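Side-chain contacts in beta-Ala-His dipeptidase (Homo sapiens, PDB 3DLJ), which hydrolyses Xaa-His dipeptides, most actively carnosine and anserine, as a secreted homodimeric peptidase that binds two zinc ions per subunit: residues F351-V356 and S362-Q367; L86-V91 and S181-E186; L293-Y298 and E313-H318; L149-A154 and V167-I172. One frame throughout, in Å; residues are numbered along the deposited sequence.

Contact 1 of 4, residues F351-V356 and S362-Q367; sequences FSIRLV and SAVEKQ
V364 stands astride two residues of the facing strand, giving one methyl to I353 and the other to L355. The setting is a beta-alpha-beta crossover: strand 346-355 leads into helix 361-377 and then into strand 384-397, and both strands pair antiparallel with strand 216-232 in a mixed beta-sheet. This layout is consistent with the dimerisation (lid) domain of M20 peptidases. It illustrates a general rule of alpha/beta packing, in which alternate strand residues supply the face on which a helix rests. I353 and L355, two positions apart, both point toward the helix, whereas S352, just before, and R354, between them, turn to other partners; S352 OG is hydrogen-bonded to H328 NE2.

The branching of V364 decides how the pairs are shared. With chi1 at 171°, CG1 lies trans to the backbone N and CG2 beside it, and the two methyls are spread along the strand. CG2 of V364 comes within 4.2 Å of CD2 of L355, and these two side chains run alongside and past each other in opposite directions. I353 arrives differently: its chain is extended about CB-CG1 (chi2 172°), which carries its last methyl to the valine. The backbones remain well apart, with 8.8 Å between CA of I353 and CA of V364, a span bridged by apolar branches alone. V368, one helical turn on, receives both F351 and I353, while I273 touches V364 from a loop. The looser of the two methyl meetings is that of I353 CD1 with V364 CG1, at 4.4 Å.

Contact 2 of 4, residues L86-V91 and S181-E186; sequences LPIPPV and SVALEE
S181 O accepts a hydrogen bond from L184 N at 2.9 Å, closing a type II turn that presents V182 and A183 at its corners to I88. A183, with a positive phi of 75°, is also the N-cap residue of helix 184-191. The turn leads into the helix and packs through the side chains at its two corners. CD1 of I88 enters the corner, meeting CG1 of V182 at 3.5 Å, tighter than usual van der Waals contact, and CB of A183 at 4.1 Å. The I88 and V182 side chains cross at about a right angle. With an alanine in place of I88, V182 CG1 and A183 CB would probably lose their apolar partner, leaving a gap beside the turn.

A second crossing at about a right angle joins V91 and L184. L184 CG lies trans to its backbone N (chi1 -167°), and the branch ends with CD1 at 3.8 Å from V91 CG2. The L184 side chain is about 7 Å from that of E177, probably the catalytic proton acceptor. Around the pair, strand 168-174 contributes I172 and E174, helix 430-438 brings I431 against L184, and helix 46-65 supports P89 and P90 through L52 and F53.

Contact 3 of 4, residues L293-Y298 and E313-H318; sequences LDLEEY and EEILMH
Apolar contacts join L293, L295 and Y298 to I315 and L316, and they alone carry the meeting of the two segments: two short helices, 295-302 and 312-320, joined by a loop, pack through these side chains. I315 divides its branches: CG1 lies 3.8 Å from CD1 of L295, while CG2 is 3.8 Å from CE2 of Y298, approaching that ring obliquely. L293 and L316 cross at a slant, CD2 of L293 lying 3.8 Å from CD2 of L316 and close to its CG as well; L293 CG is trans to the backbone N (chi1 -176°), which directs the branch at the facing helix.

Polar bonds work within each segment instead. D294 is the N-cap of helix 295-302, its OD1 accepting from E297 N at 3.0 Å on the anti side of the carboxylate. In the other helix, H318 ND1 donates to E314 O at 2.9 Å, the oxygen lying almost in the imidazole plane. H318 N bonds the same oxygen from the opposite face of the carbonyl plane. E314 O thus accepts two bonds, and the one from ND1 helps hold the ring's rotation.

Aromatic neighbours frame the contact: H318 stacks with F309 and Y322, and the Y298 ring meets that of F307. Helix 282-289 lies against helix 312-320, with Y288 touching L316 and M317.

Contact 4 of 4, residues L149-A154 and V167-I172; sequences LAWINA and VNIKFI
W151 and F171 are brought together by their first torsions: chi1 of -177° puts the indole trans to its own backbone N, and chi1 of -45° puts the phenyl of F171 trans to the carbonyl carbon, bringing its CE2 to the helix. The meeting is between CD1 and NE1 at the rim of the indole and CE2 of F171, which lies in the indole plane. CE2 of F171 is 3.6 Å from NE1 of W151 and 3.7 Å from its CD1. The five-membered ring of W151 and the F171 ring stand almost perpendicular, at 87°, with centroids 5.5 Å apart.

I169 fills the angle between them. Its CG2 sits near the plane of the indole, 3.8 Å from W151 NE1, and lies over one face of F171, offset toward the rim. W151 and I169 pass alongside each other in opposite directions, while I152 adds a looser touch, CG1 to F171 CE2 at 4.4 Å.

In the zinc-binding part, helix 141-160 packs on the mixed beta-sheet holding strands 104-110 and 168-174, with the W151 side chain about 13 Å from a bound zinc ion. Segment 149-154 runs roughly antiparallel to residues 168-172, their axes 11.6 Å apart at closest approach. F107 stacks on W151, and F474 and F478 of helix 464-482 meet it edge-to-face. Replacing W151 with an alanine would probably open a gap, taking from F171 CE2 and I169 CG2 their shared partner and from F107 its stack. Since the indole NE1 meets only carbon atoms of I169 and F171 here, the fit probably rests on shape and ring orientation.

How the contacts relate
All four contacts cross their interfaces through apolar groups, yet each suits a different place in the fold. Contacts 2 and 4 belong to the zinc-binding part and share one beta-sheet: I172 of strand 168-174 packs on V91 and L184 of contact 2, so the two touch. Contact 1 lies on a second beta-sheet, its centre about 36 Å from that of contact 4 across the chain's centre. Contact 3 joins two short helices, is only partly buried, and adds an N-cap and a side-chain-to-backbone bond within its segments. Contacts 1, 2 and 4 are buried; valine, isoleucine and leucine branches make up contact 1, a turn receives an isoleucine in contact 2, and aromatic rings dominate contact 4.

Contact 1 of 4, residues F351-V356 and S362-Q367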
loop_
_atom_site.group_PDB
_atom_site.type_symbol
_atom_site.label_atom_id
_atom_site.label_comp_id
_atom_site.label_asym_id
_atom_site.label_seq_id
_atom_site.Cartn_x
_atom_site.Cartn_y
_atom_site.Cartn_z
ATOM N N PHE A 351 -17.167 -4.136 -1.336
ATOM C CA PHE A 351 -16.403 -4.921 -2.277
ATOM C C PHE A 351 -15.683 -3.985 -3.243
ATOM O O PHE A 351 -16.035 -2.821 -3.361
ATOM C CB PHE A 351 -17.303 -5.931 -3.036
ATOM C CG PHE A 351 -18.236 -5.294 -4.065
ATOM C CD1 PHE A 351 -17.831 -5.145 -5.391
ATOM C CD2 PHE A 351 -19.497 -4.850 -3.700
ATOM C CE1 PHE A 351 -18.673 -4.588 -6.346
ATOM C CE2 PHE A 351 -20.356 -4.281 -4.653
ATOM C CZ PHE A 351 -19.944 -4.158 -5.978
ATOM N N SER A 352 -14.669 -4.501 -3.915
ATOM C CA SER A 352 -13.921 -3.682 -4.850
ATOM C C SER A 352 -13.477 -4.511 -6.039
ATOM O O SER A 352 -13.371 -5.726 -5.964
ATOM C CB SER A 352 -12.714 -2.997 -4.163
ATOM O OG SER A 352 -11.844 -3.941 -3.558
ATOM N N ILE A 353 -13.226 -3.819 -7.133
ATOM C CA ILE A 353 -12.725 -4.412 -8.344
ATOM C C ILE A 353 -11.396 -3.734 -8.684
ATOM O O ILE A 353 -11.329 -2.512 -8.893
ATOM C CB ILE A 353 -13.752 -4.253 -9.513
ATOM C CG1 ILE A 353 -15.111 -4.867 -9.125
ATOM C CG2 ILE A 353 -13.222 -4.878 -10.788
ATOM C CD1 ILE A 353 -16.249 -4.596 -10.115
ATOM N N ARG A 354 -10.347 -4.536 -8.752
ATOM C CA ARG A 354 -9.057 -4.077 -9.205
ATOM C C ARG A 354 -9.086 -3.887 -10.697
ATOM O O ARG A 354 -9.608 -4.726 -11.438
ATOM C CB ARG A 354 -7.981 -5.061 -8.771
ATOM C CG ARG A 354 -7.914 -5.227 -7.257
ATOM C CD ARG A 354 -7.174 -4.065 -6.568
ATOM N NE ARG A 354 -7.186 -4.191 -5.101
ATOM C CZ ARG A 354 -6.671 -3.297 -4.248
ATOM N NH1 ARG A 354 -6.740 -3.517 -2.939
ATOM N NH2 ARG A 354 -6.085 -2.187 -4.700
ATOM N N LEU A 355 -8.560 -2.756 -11.151
ATOM C CA LEU A 355 -8.686 -2.395 -12.546
ATOM C C LEU A 355 -7.360 -2.525 -13.270
ATOM O O LEU A 355 -6.306 -2.319 -12.684
ATOM C CB LEU A 355 -9.253 -0.993 -12.691
ATOM C CG LEU A 355 -10.483 -0.634 -11.847
ATOM C CD1 LEU A 355 -10.909 0.813 -12.154
ATOM C CD2 LEU A 355 -11.625 -1.558 -12.141
ATOM N N VAL A 356 -7.437 -2.888 -14.548
ATOM C CA VAL A 356 -6.268 -3.083 -15.388
ATOM C C VAL A 356 -6.502 -2.362 -16.737
ATOM O O VAL A 356 -7.636 -2.031 -17.078
ATOM C CB VAL A 356 -5.977 -4.604 -15.620
ATOM C CG1 VAL A 356 -5.749 -5.312 -14.296
ATOM C CG2 VAL A 356 -7.114 -5.273 -16.411
ATOM N N SER A 362 -15.302 5.218 -14.929
ATOM C CA SER A 362 -16.676 5.688 -15.023
ATOM C C SER A 362 -17.578 4.628 -15.616
ATOM O O SER A 362 -18.742 4.541 -15.224
ATOM C CB SER A 362 -16.775 7.001 -15.841
ATOM O OG SER A 362 -15.988 8.005 -15.215
ATOM N N ALA A 363 -17.056 3.857 -16.582
ATOM C CA ALA A 363 -17.815 2.743 -17.176
ATOM C C ALA A 363 -18.045 1.625 -16.157
ATOM O O ALA A 363 -19.160 1.113 -16.031
ATOM C CB ALA A 363 -17.133 2.205 -18.447
ATOM N N VAL A 364 -16.996 1.270 -15.423
ATOM C CA VAL A 364 -17.071 0.269 -14.350
ATOM C C VAL A 364 -18.111 0.690 -13.314
ATOM O O VAL A 364 -18.968 -0.107 -12.936
ATOM C CB VAL A 364 -15.674 0.005 -13.722
ATOM C CG1 VAL A 364 -15.764 -0.866 -12.475
ATOM C CG2 VAL A 364 -14.730 -0.629 -14.761
ATOM N N GLU A 365 -18.069 1.950 -12.885
ATOM C CA GLU A 365 -19.081 2.474 -11.966
ATOM C C GLU A 365 -20.500 2.286 -12.537
ATOM O O GLU A 365 -21.394 1.757 -11.844
ATOM C CB GLU A 365 -18.790 3.934 -11.616
ATOM C CG GLU A 365 -19.914 4.671 -10.904
ATOM C CD GLU A 365 -19.543 6.108 -10.526
ATOM O OE1 GLU A 365 -19.049 6.875 -11.401
ATOM O OE2 GLU A 365 -19.766 6.482 -9.349
ATOM N N LYS A 366 -20.705 2.683 -13.796
ATOM C CA LYS A 366 -22.015 2.505 -14.452
ATOM C C LYS A 366 -22.427 1.039 -14.526
ATOM O O LYS A 366 -23.555 0.698 -14.198
ATOM C CB LYS A 366 -22.034 3.096 -15.862
ATOM C CG LYS A 366 -22.693 4.444 -15.971
ATOM N N GLN A 367 -21.525 0.185 -14.998
ATOM C CA GLN A 367 -21.821 -1.250 -15.142
ATOM C C GLN A 367 -22.196 -1.934 -13.836
ATOM O O GLN A 367 -23.168 -2.671 -13.790
ATOM C CB GLN A 367 -20.662 -1.982 -15.811
ATOM C CG GLN A 367 -20.498 -1.551 -17.260
ATOM C CD GLN A 367 -19.137 -1.902 -17.853
ATOM O OE1 GLN A 367 -18.129 -2.048 -17.150
ATOM N NE2 GLN A 367 -19.110 -2.026 -19.157
#

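Contact 2 of 4, residues L86-V91 and S181-E186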
loop_
_atom_site.group_PDB
_atom_site.type_symbol
_atom_site.label_atom_id
_atom_site.label_comp_id
_atom_site.label_asym_id
_atom_site.label_seq_id
_atom_site.Cartn_x
_atom_site.Cartn_y
_atom_site.Cartn_z
ATOM N N LEU A 86 -11.274 16.515 12.460
ATOM C CA LEU A 86 -10.007 16.180 13.142
ATOM C C LEU A 86 -8.868 16.906 12.426
ATOM O O LEU A 86 -8.932 17.079 11.202
ATOM C CB LEU A 86 -9.733 14.669 13.084
ATOM C CG LEU A 86 -10.315 13.728 14.142
ATOM C CD1 LEU A 86 -10.062 12.295 13.730
ATOM C CD2 LEU A 86 -9.764 14.000 15.545
ATOM N N PRO A 87 -7.821 17.316 13.169
ATOM C CA PRO A 87 -6.627 17.869 12.515
ATOM C C PRO A 87 -5.908 16.806 11.696
ATOM O O PRO A 87 -5.825 15.661 12.128
ATOM C CB PRO A 87 -5.736 18.298 13.683
ATOM C CG PRO A 87 -6.597 18.268 14.875
ATOM C CD PRO A 87 -7.671 17.281 14.632
ATOM N N ILE A 88 -5.418 17.188 10.521
ATOM C CA ILE A 88 -4.550 16.323 9.717
ATOM C C ILE A 88 -3.117 16.521 10.216
ATOM O O ILE A 88 -2.730 17.662 10.533
ATOM C CB ILE A 88 -4.652 16.666 8.210
ATOM C CG1 ILE A 88 -6.089 16.476 7.709
ATOM C CG2 ILE A 88 -3.720 15.821 7.368
ATOM C CD1 ILE A 88 -6.444 17.433 6.557
ATOM N N PRO A 89 -2.342 15.411 10.351
ATOM C CA PRO A 89 -0.909 15.473 10.652
ATOM C C PRO A 89 -0.104 16.232 9.599
ATOM O O PRO A 89 -0.418 16.127 8.404
ATOM C CB PRO A 89 -0.488 13.993 10.662
ATOM C CG PRO A 89 -1.542 13.292 9.911
ATOM C CD PRO A 89 -2.799 14.010 10.306
ATOM N N PRO A 90 0.939 16.976 10.035
ATOM C CA PRO A 90 1.732 17.755 9.093
ATOM C C PRO A 90 2.423 16.870 8.082
ATOM O O PRO A 90 2.616 15.670 8.324
ATOM C CB PRO A 90 2.759 18.483 9.984
ATOM C CG PRO A 90 2.839 17.683 11.230
ATOM C CD PRO A 90 1.425 17.136 11.418
ATOM N N VAL A 91 2.740 17.444 6.932
ATOM C CA VAL A 91 3.528 16.734 5.959
ATOM C C VAL A 91 4.967 17.236 6.135
ATOM O O VAL A 91 5.205 18.442 6.213
ATOM C CB VAL A 91 3.011 16.929 4.523
ATOM C CG1 VAL A 91 4.047 16.446 3.527
ATOM C CG2 VAL A 91 1.688 16.155 4.316
ATOM N N SER A 181 -4.730 9.836 1.822
ATOM C CA SER A 181 -3.799 10.973 1.668
ATOM C C SER A 181 -4.485 12.350 1.674
ATOM O O SER A 181 -4.183 13.212 0.845
ATOM C CB SER A 181 -2.923 10.790 0.423
ATOM O OG SER A 181 -2.216 9.559 0.496
ATOM N N VAL A 182 -5.413 12.532 2.618
ATOM C CA VAL A 182 -6.195 13.763 2.749
ATOM C C VAL A 182 -5.283 14.987 2.670
ATOM O O VAL A 182 -4.317 15.101 3.437
ATOM C CB VAL A 182 -7.065 13.771 4.062
ATOM C CG1 VAL A 182 -7.712 15.122 4.298
ATOM C CG2 VAL A 182 -8.166 12.707 3.976
ATOM N N ALA A 183 -5.590 15.865 1.710
ATOM C CA ALA A 183 -4.913 17.143 1.518
ATOM C C ALA A 183 -3.523 17.059 0.884
ATOM O O ALA A 183 -2.879 18.096 0.687
ATOM C CB ALA A 183 -4.861 17.934 2.840
ATOM N N LEU A 184 -3.052 15.855 0.553
ATOM C CA LEU A 184 -1.707 15.731 -0.024
ATOM C C LEU A 184 -1.642 16.322 -1.441
ATOM O O LEU A 184 -0.782 17.171 -1.728
ATOM C CB LEU A 184 -1.163 14.287 0.029
ATOM C CG LEU A 184 0.343 14.139 -0.262
ATOM C CD1 LEU A 184 1.239 14.925 0.732
ATOM C CD2 LEU A 184 0.746 12.687 -0.309
ATOM N N GLU A 185 -2.577 15.904 -2.294
ATOM C CA GLU A 185 -2.632 16.334 -3.706
ATOM C C GLU A 185 -2.597 17.863 -3.918
ATOM O O GLU A 185 -1.891 18.348 -4.799
ATOM C CB GLU A 185 -3.839 15.695 -4.401
ATOM C CG GLU A 185 -3.858 15.829 -5.915
ATOM C CD GLU A 185 -5.115 15.213 -6.537
ATOM O OE1 GLU A 185 -5.396 14.017 -6.273
ATOM O OE2 GLU A 185 -5.825 15.922 -7.284
ATOM N N GLU A 186 -3.340 18.610 -3.102
ATOM C CA GLU A 186 -3.308 20.078 -3.135
ATOM C C GLU A 186 -1.958 20.673 -2.722
ATOM O O GLU A 186 -1.524 21.691 -3.281
ATOM C CB GLU A 186 -4.434 20.682 -2.277
#

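Contact 3 of 4, residues L293-Y298 and E313-H318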
loop_
_atom_site.group_PDB
_atom_site.type_symbol
_atom_site.label_atom_id
_atom_site.label_comp_id
_atom_site.label_asym_id
_atom_site.label_seq_id
_atom_site.Cartn_x
_atom_site.Cartn_y
_atom_site.Cartn_z
ATOM N N LEU A 293 9.297 -17.609 -10.411
ATOM C CA LEU A 293 8.360 -17.907 -9.330
ATOM C C LEU A 293 8.090 -19.403 -9.232
ATOM O O LEU A 293 7.497 -20.000 -10.129
ATOM C CB LEU A 293 7.039 -17.129 -9.486
ATOM C CG LEU A 293 5.962 -17.262 -8.378
ATOM C CD1 LEU A 293 6.280 -16.439 -7.157
ATOM C CD2 LEU A 293 4.596 -16.868 -8.897
ATOM N N ASP A 294 8.545 -19.993 -8.131
ATOM C CA ASP A 294 8.251 -21.368 -7.808
ATOM C C ASP A 294 6.877 -21.385 -7.170
ATOM O O ASP A 294 6.656 -20.772 -6.121
ATOM C CB ASP A 294 9.305 -21.944 -6.848
ATOM C CG ASP A 294 9.156 -23.447 -6.650
ATOM O OD1 ASP A 294 8.179 -23.888 -5.996
ATOM O OD2 ASP A 294 10.026 -24.196 -7.155
ATOM N N LEU A 295 5.961 -22.104 -7.813
ATOM C CA LEU A 295 4.569 -22.163 -7.385
ATOM C C LEU A 295 4.325 -23.000 -6.120
ATOM O O LEU A 295 3.349 -22.771 -5.398
ATOM C CB LEU A 295 3.701 -22.655 -8.536
ATOM C CG LEU A 295 2.382 -21.908 -8.626
ATOM C CD1 LEU A 295 2.623 -20.414 -8.893
ATOM C CD2 LEU A 295 1.549 -22.527 -9.704
ATOM N N GLU A 296 5.196 -23.970 -5.856
ATOM C CA GLU A 296 5.147 -24.697 -4.582
ATOM C C GLU A 296 5.631 -23.835 -3.414
ATOM O O GLU A 296 5.129 -23.978 -2.303
ATOM C CB GLU A 296 5.936 -26.007 -4.635
ATOM C CG GLU A 296 5.090 -27.232 -4.969
ATOM C CD GLU A 296 5.940 -28.462 -5.312
ATOM N N GLU A 297 6.600 -22.958 -3.684
ATOM C CA GLU A 297 7.155 -22.030 -2.687
ATOM C C GLU A 297 6.132 -20.956 -2.320
ATOM O O GLU A 297 5.976 -20.599 -1.155
ATOM C CB GLU A 297 8.452 -21.383 -3.204
ATOM C CG GLU A 297 9.208 -20.522 -2.181
ATOM N N TYR A 298 5.432 -20.466 -3.336
ATOM C CA TYR A 298 4.424 -19.449 -3.188
ATOM C C TYR A 298 3.207 -19.992 -2.438
ATOM O O TYR A 298 2.696 -19.337 -1.543
ATOM C CB TYR A 298 4.054 -18.900 -4.567
ATOM C CG TYR A 298 3.096 -17.746 -4.568
ATOM C CD1 TYR A 298 3.336 -16.604 -3.805
ATOM C CD2 TYR A 298 1.960 -17.776 -5.361
ATOM C CE1 TYR A 298 2.446 -15.537 -3.818
ATOM C CE2 TYR A 298 1.079 -16.712 -5.389
ATOM C CZ TYR A 298 1.325 -15.602 -4.622
ATOM O OH TYR A 298 0.440 -14.554 -4.651
ATOM N N GLU A 313 2.180 -18.592 -14.762
ATOM C CA GLU A 313 1.790 -17.565 -15.714
ATOM C C GLU A 313 0.364 -17.072 -15.454
ATOM O O GLU A 313 0.109 -15.870 -15.458
ATOM C CB GLU A 313 1.942 -18.107 -17.140
ATOM C CG GLU A 313 3.410 -18.321 -17.575
ATOM C CD GLU A 313 4.050 -19.663 -17.127
ATOM O OE1 GLU A 313 3.343 -20.611 -16.715
ATOM O OE2 GLU A 313 5.293 -19.775 -17.215
ATOM N N GLU A 314 -0.551 -18.014 -15.235
ATOM C CA GLU A 314 -1.932 -17.708 -14.880
ATOM C C GLU A 314 -2.054 -16.970 -13.568
ATOM O O GLU A 314 -2.822 -16.009 -13.481
ATOM C CB GLU A 314 -2.780 -18.982 -14.828
ATOM C CG GLU A 314 -3.349 -19.417 -16.163
ATOM C CD GLU A 314 -3.820 -20.877 -16.131
ATOM O OE1 GLU A 314 -3.009 -21.765 -15.755
ATOM O OE2 GLU A 314 -4.998 -21.136 -16.479
ATOM N N ILE A 315 -1.304 -17.423 -12.554
ATOM C CA ILE A 315 -1.269 -16.789 -11.225
ATOM C C ILE A 315 -0.868 -15.324 -11.310
ATOM O O ILE A 315 -1.551 -14.452 -10.765
ATOM C CB ILE A 315 -0.281 -17.517 -10.248
ATOM C CG1 ILE A 315 -0.748 -18.947 -9.935
ATOM C CG2 ILE A 315 -0.006 -16.656 -8.984
ATOM C CD1 ILE A 315 -2.045 -18.991 -9.209
ATOM N N LEU A 316 0.247 -15.066 -11.986
ATOM C CA LEU A 316 0.819 -13.719 -12.072
ATOM C C LEU A 316 -0.040 -12.766 -12.889
ATOM O O LEU A 316 -0.255 -11.617 -12.475
ATOM C CB LEU A 316 2.247 -13.770 -12.628
ATOM C CG LEU A 316 3.313 -14.358 -11.696
ATOM C CD1 LEU A 316 4.658 -14.303 -12.379
ATOM C CD2 LEU A 316 3.353 -13.608 -10.388
ATOM N N MET A 317 -0.547 -13.254 -14.025
ATOM C CA MET A 317 -1.465 -12.488 -14.859
ATOM C C MET A 317 -2.766 -12.119 -14.145
ATOM O O MET A 317 -3.282 -10.998 -14.315
ATOM C CB MET A 317 -1.791 -13.232 -16.148
ATOM C CG MET A 317 -0.639 -13.326 -17.134
ATOM S SD MET A 317 -1.238 -14.017 -18.681
ATOM C CE MET A 317 0.322 -14.567 -19.419
ATOM N N HIS A 318 -3.297 -13.043 -13.351
ATOM C CA HIS A 318 -4.527 -12.746 -12.616
ATOM C C HIS A 318 -4.359 -11.718 -11.491
ATOM O O HIS A 318 -5.296 -11.005 -11.140
ATOM C CB HIS A 318 -5.269 -14.026 -12.205
ATOM C CG HIS A 318 -6.087 -14.578 -13.325
ATOM N ND1 HIS A 318 -5.561 -15.405 -14.294
ATOM C CD2 HIS A 318 -7.370 -14.341 -13.690
ATOM C CE1 HIS A 318 -6.491 -15.680 -15.191
ATOM N NE2 HIS A 318 -7.597 -15.042 -14.850
#

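Contact 4 of 4, residues L149-A154 and V167-I172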
loop_
_atom_site.group_PDB
_atom_site.type_symbol
_atom_site.label_atom_id
_atom_site.label_comp_id
_atom_site.label_asym_id
_atom_site.label_seq_id
_atom_site.Cartn_x
_atom_site.Cartn_y
_atom_site.Cartn_z
ATOM N N LEU A 149 12.591 3.930 7.420
ATOM C CA LEU A 149 13.788 3.939 8.283
ATOM C C LEU A 149 15.000 3.374 7.589
ATOM O O LEU A 149 16.095 3.827 7.846
ATOM C CB LEU A 149 13.531 3.213 9.607
ATOM C CG LEU A 149 12.888 4.106 10.680
ATOM C CD1 LEU A 149 12.428 3.281 11.897
ATOM C CD2 LEU A 149 13.862 5.223 11.111
ATOM N N ALA A 150 14.804 2.379 6.726
ATOM C CA ALA A 150 15.885 1.811 5.940
ATOM C C ALA A 150 16.548 2.872 5.051
ATOM O O ALA A 150 17.785 2.919 4.954
ATOM C CB ALA A 150 15.395 0.641 5.113
ATOM N N TRP A 151 15.719 3.707 4.422
ATOM C CA TRP A 151 16.146 4.876 3.641
ATOM C C TRP A 151 16.854 5.895 4.505
ATOM O O TRP A 151 17.960 6.340 4.162
ATOM C CB TRP A 151 14.932 5.540 2.934
ATOM C CG TRP A 151 15.282 6.712 2.045
ATOM C CD1 TRP A 151 15.360 8.029 2.419
ATOM C CD2 TRP A 151 15.593 6.684 0.630
ATOM N NE1 TRP A 151 15.712 8.815 1.338
ATOM C CE2 TRP A 151 15.842 8.025 0.228
ATOM C CE3 TRP A 151 15.662 5.665 -0.340
ATOM C CZ2 TRP A 151 16.165 8.371 -1.097
ATOM C CZ3 TRP A 151 15.986 6.017 -1.669
ATOM C CH2 TRP A 151 16.231 7.353 -2.024
ATOM N N ILE A 152 16.227 6.259 5.630
ATOM C CA ILE A 152 16.824 7.212 6.579
ATOM C C ILE A 152 18.140 6.689 7.173
ATOM O O ILE A 152 19.109 7.449 7.330
ATOM C CB ILE A 152 15.827 7.631 7.706
ATOM C CG1 ILE A 152 14.783 8.619 7.159
ATOM C CG2 ILE A 152 16.580 8.220 8.925
ATOM C CD1 ILE A 152 13.543 8.824 8.064
ATOM N N ASN A 153 18.168 5.403 7.519
ATOM C CA ASN A 153 19.362 4.785 8.085
ATOM C C ASN A 153 20.517 4.761 7.074
ATOM O O ASN A 153 21.630 5.066 7.446
ATOM C CB ASN A 153 19.061 3.377 8.641
ATOM C CG ASN A 153 18.127 3.402 9.875
ATOM O OD1 ASN A 153 18.003 4.402 10.536
ATOM N ND2 ASN A 153 17.487 2.284 10.170
ATOM N N ALA A 154 20.249 4.407 5.807
ATOM C CA ALA A 154 21.240 4.550 4.724
ATOM C C ALA A 154 21.905 5.946 4.681
ATOM O O ALA A 154 23.141 6.055 4.620
ATOM C CB ALA A 154 20.629 4.188 3.348
ATOM N N VAL A 167 24.099 12.178 -4.231
ATOM C CA VAL A 167 23.001 13.004 -4.725
ATOM C C VAL A 167 22.451 13.860 -3.583
ATOM O O VAL A 167 22.619 13.499 -2.410
ATOM C CB VAL A 167 21.859 12.137 -5.324
ATOM C CG1 VAL A 167 22.294 11.494 -6.634
ATOM C CG2 VAL A 167 21.384 11.061 -4.326
ATOM N N ASN A 168 21.829 14.999 -3.916
ATOM C CA ASN A 168 20.974 15.697 -2.968
ATOM C C ASN A 168 19.759 14.798 -2.699
ATOM O O ASN A 168 19.343 14.013 -3.555
ATOM C CB ASN A 168 20.520 17.071 -3.492
ATOM C CG ASN A 168 21.684 18.010 -3.834
ATOM O OD1 ASN A 168 22.564 18.292 -3.013
ATOM N ND2 ASN A 168 21.664 18.523 -5.055
ATOM N N ILE A 169 19.206 14.881 -1.498
ATOM C CA ILE A 169 18.066 14.053 -1.148
ATOM C C ILE A 169 16.960 14.899 -0.572
ATOM O O ILE A 169 17.162 15.697 0.348
ATOM C CB ILE A 169 18.450 12.919 -0.161
ATOM C CG1 ILE A 169 19.472 11.981 -0.830
ATOM C CG2 ILE A 169 17.198 12.139 0.294
ATOM C CD1 ILE A 169 19.917 10.816 0.045
ATOM N N LYS A 170 15.787 14.720 -1.159
ATOM C CA LYS A 170 14.578 15.303 -0.656
ATOM C C LYS A 170 13.674 14.216 -0.057
ATOM O O LYS A 170 13.683 13.049 -0.491
ATOM C CB LYS A 170 13.887 16.134 -1.750
ATOM C CG LYS A 170 14.614 17.455 -2.044
ATOM C CD LYS A 170 13.835 18.418 -2.939
ATOM C CE LYS A 170 14.384 19.836 -2.775
ATOM N NZ LYS A 170 14.089 20.796 -3.906
ATOM N N PHE A 171 12.927 14.596 0.978
ATOM C CA PHE A 171 11.967 13.684 1.605
ATOM C C PHE A 171 10.613 14.353 1.613
ATOM O O PHE A 171 10.496 15.524 2.010
ATOM C CB PHE A 171 12.352 13.352 3.060
ATOM C CG PHE A 171 13.825 13.025 3.278
ATOM C CD1 PHE A 171 14.794 14.034 3.291
ATOM C CD2 PHE A 171 14.220 11.720 3.550
ATOM C CE1 PHE A 171 16.126 13.749 3.533
ATOM C CE2 PHE A 171 15.555 11.419 3.795
ATOM C CZ PHE A 171 16.518 12.428 3.781
ATOM N N ILE A 172 9.597 13.632 1.153
ATOM C CA ILE A 172 8.191 14.005 1.414
ATOM C C ILE A 172 7.484 12.873 2.193
ATOM O O ILE A 172 7.217 11.804 1.638
ATOM C CB ILE A 172 7.412 14.410 0.121
ATOM C CG1 ILE A 172 5.956 14.755 0.443
ATOM C CG2 ILE A 172 7.500 13.326 -0.989
ATOM C CD1 ILE A 172 5.165 15.216 -0.760
#